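Long-range contacts in MUTM (fpg) protein (Thermus thermophilus, PDB 1EE8), which belongs to the MutM (Fpg) family, which joins a beta-rich N-terminal domain to a helical H2TH domain and a zinc finger: residues Q24-D29 / A85-G90; T79-A84 / Y94-R99. All blocks are in the same frame, centred on the assembly; numbering follows the deposited sequence.

Contact 1 (Q24-D29 / A85-G90); sequences QVVHRD and ALVLEG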
loop_
_atom_site.group_PDB
_atom_site.type_symbol
_atom_site.label_atom_id
_atom_site.label_comp_id
_atom_site.label_asym_id
_atom_site.label_seq_id
_atom_site.Cartn_x
_atom_site.Cartn_y
_atom_site.Cartn_z
ATOM N N GLN A 24 11.619 3.241 3.704
ATOM C CA GLN A 24 11.289 2.300 2.652
ATOM C C GLN A 24 11.604 0.857 2.999
ATOM O O GLN A 24 12.419 0.575 3.869
ATOM C CB GLN A 24 12.004 2.696 1.351
ATOM C CG GLN A 24 13.308 3.480 1.540
ATOM C CD GLN A 24 13.981 3.856 0.213
ATOM O OE1 GLN A 24 15.023 4.516 0.199
ATOM N NE2 GLN A 24 13.391 3.431 -0.900
ATOM N N VAL A 25 10.907 -0.048 2.319
ATOM C CA VAL A 25 11.103 -1.476 2.477
ATOM C C VAL A 25 11.542 -1.874 1.087
ATOM O O VAL A 25 10.737 -1.925 0.152
ATOM C CB VAL A 25 9.800 -2.219 2.824
ATOM C CG1 VAL A 25 10.103 -3.694 3.078
ATOM C CG2 VAL A 25 9.156 -1.591 4.048
ATOM N N VAL A 26 12.829 -2.142 0.958
ATOM C CA VAL A 26 13.403 -2.471 -0.327
ATOM C C VAL A 26 13.494 -3.962 -0.605
ATOM O O VAL A 26 14.000 -4.731 0.204
ATOM C CB VAL A 26 14.812 -1.841 -0.447
ATOM C CG1 VAL A 26 15.338 -1.966 -1.876
ATOM C CG2 VAL A 26 14.751 -0.381 -0.023
ATOM N N HIS A 27 12.998 -4.355 -1.772
ATOM C CA HIS A 27 13.050 -5.744 -2.197
ATOM C C HIS A 27 12.503 -5.838 -3.616
ATOM O O HIS A 27 12.022 -4.853 -4.179
ATOM C CB HIS A 27 12.197 -6.637 -1.285
ATOM C CG HIS A 27 10.726 -6.490 -1.509
ATOM N ND1 HIS A 27 9.933 -5.653 -0.750
ATOM C CD2 HIS A 27 9.910 -7.030 -2.447
ATOM C CE1 HIS A 27 8.695 -5.683 -1.213
ATOM N NE2 HIS A 27 8.655 -6.511 -2.243
ATOM N N ARG A 28 12.604 -7.028 -4.194
ATOM C CA ARG A 28 12.055 -7.262 -5.515
ATOM C C ARG A 28 11.439 -8.658 -5.548
ATOM O O ARG A 28 11.707 -9.471 -6.433
ATOM C CB ARG A 28 13.114 -7.077 -6.609
ATOM C CG ARG A 28 14.320 -7.979 -6.564
ATOM C CD ARG A 28 15.351 -7.419 -7.554
ATOM N NE ARG A 28 16.425 -8.339 -7.920
ATOM C CZ ARG A 28 17.165 -9.030 -7.061
ATOM N NH1 ARG A 28 16.954 -8.925 -5.755
ATOM N NH2 ARG A 28 18.130 -9.823 -7.512
ATOM N N ASP A 29 10.615 -8.923 -4.543
ATOM C CA ASP A 29 9.915 -10.192 -4.440
ATOM C C ASP A 29 8.537 -9.953 -3.839
ATOM O O ASP A 29 8.277 -10.288 -2.687
ATOM C CB ASP A 29 10.694 -11.188 -3.582
ATOM C CG ASP A 29 10.033 -12.565 -3.547
ATOM O OD1 ASP A 29 10.653 -13.518 -3.024
ATOM O OD2 ASP A 29 8.886 -12.691 -4.041
ATOM N N ALA A 85 15.354 -4.899 2.761
ATOM C CA ALA A 85 15.975 -3.976 3.695
ATOM C C ALA A 85 14.950 -2.955 4.158
ATOM O O ALA A 85 14.206 -2.410 3.346
ATOM C CB ALA A 85 17.158 -3.266 3.031
ATOM N N LEU A 86 14.906 -2.727 5.467
ATOM C CA LEU A 86 14.015 -1.742 6.053
ATOM C C LEU A 86 14.920 -0.536 6.249
ATOM O O LEU A 86 15.757 -0.522 7.154
ATOM C CB LEU A 86 13.486 -2.221 7.408
ATOM C CG LEU A 86 12.186 -3.028 7.441
ATOM C CD1 LEU A 86 12.093 -3.924 6.233
ATOM C CD2 LEU A 86 12.106 -3.831 8.734
ATOM N N VAL A 87 14.770 0.452 5.380
ATOM C CA VAL A 87 15.587 1.653 5.436
ATOM C C VAL A 87 14.970 2.683 6.376
ATOM O O VAL A 87 13.936 3.269 6.067
ATOM C CB VAL A 87 15.730 2.263 4.034
ATOM C CG1 VAL A 87 16.584 3.512 4.084
ATOM C CG2 VAL A 87 16.334 1.224 3.087
ATOM N N LEU A 88 15.606 2.874 7.528
ATOM C CA LEU A 88 15.150 3.838 8.525
ATOM C C LEU A 88 15.942 5.124 8.368
ATOM O O LEU A 88 16.968 5.151 7.687
ATOM C CB LEU A 88 15.356 3.291 9.936
ATOM C CG LEU A 88 14.367 2.247 10.460
ATOM C CD1 LEU A 88 13.897 1.324 9.358
ATOM C CD2 LEU A 88 15.046 1.476 11.571
ATOM N N GLU A 89 15.483 6.191 9.001
ATOM C CA GLU A 89 16.192 7.450 8.875
ATOM C C GLU A 89 17.576 7.347 9.506
ATOM O O GLU A 89 18.550 7.859 8.957
ATOM C CB GLU A 89 15.380 8.596 9.508
ATOM C CG GLU A 89 15.319 8.611 11.030
ATOM C CD GLU A 89 14.420 9.720 11.570
ATOM O OE1 GLU A 89 13.179 9.599 11.458
ATOM O OE2 GLU A 89 14.955 10.719 12.103
ATOM N N GLY A 90 17.672 6.655 10.635
ATOM C CA GLY A 90 18.952 6.531 11.311
ATOM C C GLY A 90 19.809 5.337 10.930
ATOM O O GLY A 90 21.019 5.339 11.172
#
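Gln24 pairs with Val87 as a hydrogen-bonded antiparallel pair. Its carbonyl does most of the work: Val87 N donates to Gln24 O at 2.8 Å. The return bond, from Gln24 N to Val87 O, is weak at 3.3 Å. The Gln24 side chain lies alongside that of Val87, both pointing the same way, and its CG rests 3.7 Å from Val87 CB. Beyond CG the chain runs on extended, and CG is the part of it that packs on the valine.

Val25 points to the other face and sits opposite Leu86 in a non-hydrogen-bonded pair. Its CG1 stands anti to the backbone N (chi1 -176°) and meets Leu86 CD1 at 3.7 Å. Both residues are buried, and Leu22 also packs on Leu86. Between the chains, Val25 CA approaches Ala85 O at 3.4 Å in a CA-H...O contact. Val25 N turns to the opposite edge of its strand and donates to the carboxylate of Glu40.

The two segments join strands 21-26 and 82-88, neighbours in the beta-sandwich that characterises the N-terminal domain of this family. Fifty-five residues separate the segments, 29 of them in strands. Strand 92-96 flanks 82-88 on its far edge, where Leu93 shares backbone bonds with Leu86.

Val26 returns to the face of Gln24 and closes the pairing with Ala85. Val26 N donates to Ala85 O at 2.8 Å. Ala85 N answers to Val26 O at 2.9 Å. The exposed Val26 side chain lies across from Ala85 and also meets Val87 diagonally, Val26 CG2 to Val87 CG2 at 3.8 Å. After Val26 the chain leaves Ala85-Gly90, and the His27 ring meets Tyr33 edge-to-face.

Contact 2 (T79-A84 / Y94-R99); sequences TPHTRA and YFHDPR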
loop_
_atom_site.group_PDB
_atom_site.type_symbol
_atom_site.label_atom_id
_atom_site.label_comp_id
_atom_site.label_asym_id
_atom_site.label_seq_id
_atom_site.Cartn_x
_atom_site.Cartn_y
_atom_site.Cartn_z
ATOM N N THR A 79 23.922 -9.289 4.328
ATOM C CA THR A 79 24.501 -10.615 4.172
ATOM C C THR A 79 24.333 -11.072 2.725
ATOM O O THR A 79 23.565 -10.489 1.965
ATOM C CB THR A 79 23.788 -11.656 5.065
ATOM O OG1 THR A 79 22.472 -11.897 4.548
ATOM C CG2 THR A 79 23.680 -11.160 6.493
ATOM N N PRO A 80 25.051 -12.130 2.326
ATOM C CA PRO A 80 24.904 -12.593 0.943
ATOM C C PRO A 80 23.474 -13.027 0.624
ATOM O O PRO A 80 23.072 -13.063 -0.538
ATOM C CB PRO A 80 25.892 -13.758 0.863
ATOM C CG PRO A 80 26.988 -13.321 1.777
ATOM C CD PRO A 80 26.212 -12.764 2.975
ATOM N N HIS A 81 22.708 -13.361 1.659
ATOM C CA HIS A 81 21.327 -13.792 1.458
ATOM C C HIS A 81 20.272 -12.814 1.956
ATOM O O HIS A 81 19.183 -13.213 2.373
ATOM C CB HIS A 81 21.102 -15.171 2.088
ATOM C CG HIS A 81 21.875 -16.260 1.417
ATOM N ND1 HIS A 81 23.069 -16.738 1.909
ATOM C CD2 HIS A 81 21.655 -16.922 0.254
ATOM C CE1 HIS A 81 23.554 -17.645 1.080
ATOM N NE2 HIS A 81 22.715 -17.775 0.068
ATOM N N THR A 82 20.590 -11.526 1.903
ATOM C CA THR A 82 19.632 -10.510 2.316
ATOM C C THR A 82 18.596 -10.402 1.201
ATOM O O THR A 82 18.947 -10.265 0.033
ATOM C CB THR A 82 20.330 -9.160 2.552
ATOM O OG1 THR A 82 21.174 -9.268 3.714
ATOM C CG2 THR A 82 19.295 -8.046 2.771
ATOM N N ARG A 83 17.323 -10.477 1.574
ATOM C CA ARG A 83 16.216 -10.431 0.618
ATOM C C ARG A 83 15.468 -9.105 0.651
ATOM O O ARG A 83 14.742 -8.771 -0.280
ATOM C CB ARG A 83 15.216 -11.550 0.923
ATOM C CG ARG A 83 15.838 -12.926 1.106
ATOM C CD ARG A 83 16.499 -13.429 -0.161
ATOM N NE ARG A 83 17.023 -14.778 0.042
ATOM C CZ ARG A 83 17.604 -15.508 -0.904
ATOM N NH1 ARG A 83 17.739 -15.023 -2.128
ATOM N NH2 ARG A 83 18.051 -16.725 -0.619
ATOM N N ALA A 84 15.610 -8.365 1.741
ATOM C CA ALA A 84 14.923 -7.083 1.823
ATOM C C ALA A 84 15.635 -6.192 2.821
ATOM O O ALA A 84 16.425 -6.665 3.626
ATOM C CB ALA A 84 13.481 -7.285 2.246
ATOM N N TYR A 94 18.465 -5.401 7.750
ATOM C CA TYR A 94 18.464 -6.311 6.604
ATOM C C TYR A 94 17.808 -7.641 6.940
ATOM O O TYR A 94 18.114 -8.244 7.966
ATOM C CB TYR A 94 19.892 -6.565 6.119
ATOM C CG TYR A 94 20.656 -5.294 5.833
ATOM C CD1 TYR A 94 21.434 -4.690 6.819
ATOM C CD2 TYR A 94 20.580 -4.680 4.581
ATOM C CE1 TYR A 94 22.125 -3.500 6.568
ATOM C CE2 TYR A 94 21.262 -3.488 4.320
ATOM C CZ TYR A 94 22.034 -2.907 5.322
ATOM O OH TYR A 94 22.711 -1.737 5.070
ATOM N N PHE A 95 16.903 -8.082 6.068
ATOM C CA PHE A 95 16.202 -9.340 6.260
ATOM C C PHE A 95 16.997 -10.455 5.574
ATOM O O PHE A 95 16.935 -10.642 4.362
ATOM C CB PHE A 95 14.779 -9.238 5.694
ATOM C CG PHE A 95 13.923 -10.450 5.965
ATOM C CD1 PHE A 95 13.542 -11.293 4.926
ATOM C CD2 PHE A 95 13.508 -10.750 7.255
ATOM C CE1 PHE A 95 12.757 -12.427 5.165
ATOM C CE2 PHE A 95 12.724 -11.883 7.513
ATOM C CZ PHE A 95 12.347 -12.724 6.462
ATOM N N HIS A 96 17.770 -11.157 6.386
ATOM C CA HIS A 96 18.616 -12.261 5.966
ATOM C C HIS A 96 17.738 -13.507 5.923
ATOM O O HIS A 96 17.054 -13.811 6.900
ATOM C CB HIS A 96 19.724 -12.442 7.006
ATOM C CG HIS A 96 20.528 -13.692 6.833
ATOM N ND1 HIS A 96 21.378 -13.892 5.765
ATOM C CD2 HIS A 96 20.611 -14.808 7.595
ATOM C CE1 HIS A 96 21.951 -15.076 5.877
ATOM N NE2 HIS A 96 21.502 -15.653 6.978
ATOM N N ASP A 97 17.729 -14.222 4.803
ATOM C CA ASP A 97 16.904 -15.422 4.730
ATOM C C ASP A 97 17.380 -16.410 3.671
ATOM O O ASP A 97 16.871 -16.437 2.550
ATOM C CB ASP A 97 15.441 -15.047 4.463
ATOM C CG ASP A 97 14.491 -16.234 4.624
ATOM O OD1 ASP A 97 13.312 -16.113 4.233
ATOM O OD2 ASP A 97 14.923 -17.281 5.153
ATOM N N PRO A 98 18.363 -17.242 4.025
ATOM C CA PRO A 98 18.936 -18.256 3.136
ATOM C C PRO A 98 17.903 -19.159 2.449
ATOM O O PRO A 98 17.894 -19.270 1.232
ATOM C CB PRO A 98 19.843 -19.053 4.068
ATOM C CG PRO A 98 20.319 -18.009 5.029
ATOM C CD PRO A 98 19.047 -17.246 5.333
ATOM N N ARG A 99 17.029 -19.796 3.227
ATOM C CA ARG A 99 16.045 -20.717 2.653
ATOM C C ARG A 99 14.765 -20.113 2.091
ATOM O O ARG A 99 13.943 -20.828 1.521
ATOM C CB ARG A 99 15.714 -21.823 3.659
ATOM C CG ARG A 99 16.927 -22.682 4.014
ATOM C CD ARG A 99 16.527 -24.029 4.587
ATOM N NE ARG A 99 15.734 -24.799 3.631
ATOM C CZ ARG A 99 15.302 -26.040 3.836
ATOM N NH1 ARG A 99 14.584 -26.652 2.906
ATOM N NH2 ARG A 99 15.593 -26.672 4.966
#
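Thr79 and His96 share a short hydrogen bond, 2.6 Å from Thr79 OG1 to His96 ND1. The hydroxyl comes to the edge of the imidazole, near its plane. A chi1 of 170° swings the His96 ring away from its backbone N and brings ND1 up to the threonine. Pro98 CD lies over one face of the same ring.

Arg83 makes the other side-chain grip. Its chain bends at chi2 (-64°) and folds back to Asp97. Arg83 NE donates to Asp97 O at 3.0 Å; the oxygen lies in the guanidinium plane, but the donor stands above the carbonyl plane. Arg83 NH2 adds weak bonds to the carbonyls of Asp97 and Pro98. The Asp97 carboxylate is engaged elsewhere, by Gly102 N and Thr71 OG1.

The backbones belong to the beta hairpin of strands 82-88 and 92-96. Phe95 faces both Arg83 and Ala84, as in a classic beta bulge. Arg83 N binds Phe95 O at 2.8 Å, and Phe95 N binds Ala84 O at 2.9 Å. Ala84 N is buried without a partner. Further along, Asp97 N donates to His81 O at 3.0 Å, extending the pairing past the strand ends. A type I turn, Thr79 to Thr82, leads into the first strand; Thr79 N donates to Thr82 OG1 across it.

Apolar contacts complete the interface. Thr82 CG2 touches Tyr94 CB at 3.7 Å and lies near the plane of the tyrosine ring, at its edge. On the other face Ala84 CB lies near Phe95 CB, while the phenyl ring meets Phe74. His81 CB sits 3.9 Å from Pro98 CA.

How the contacts relate
Contacts 1 and 2 share strand 82-88. Contact 1 joins it to strand 21-26, and contact 2 to its hairpin partner 92-96, so three neighbouring strands of one sheet are tied together. Their centres are 12 Å apart, and they touch where Ala84 CB comes 3.3 Å from Val26 O. Both are partly buried, and each has one buried and one more open face. Contact 1 is regular: backbone bonds, with mainly aliphatic contacts between side chains. Contact 2 lies nearer the centre of the chain, buries more surface and is less regular, with a bulge and a turn. There threonine, histidine and arginine side chains supplement the backbone pairing.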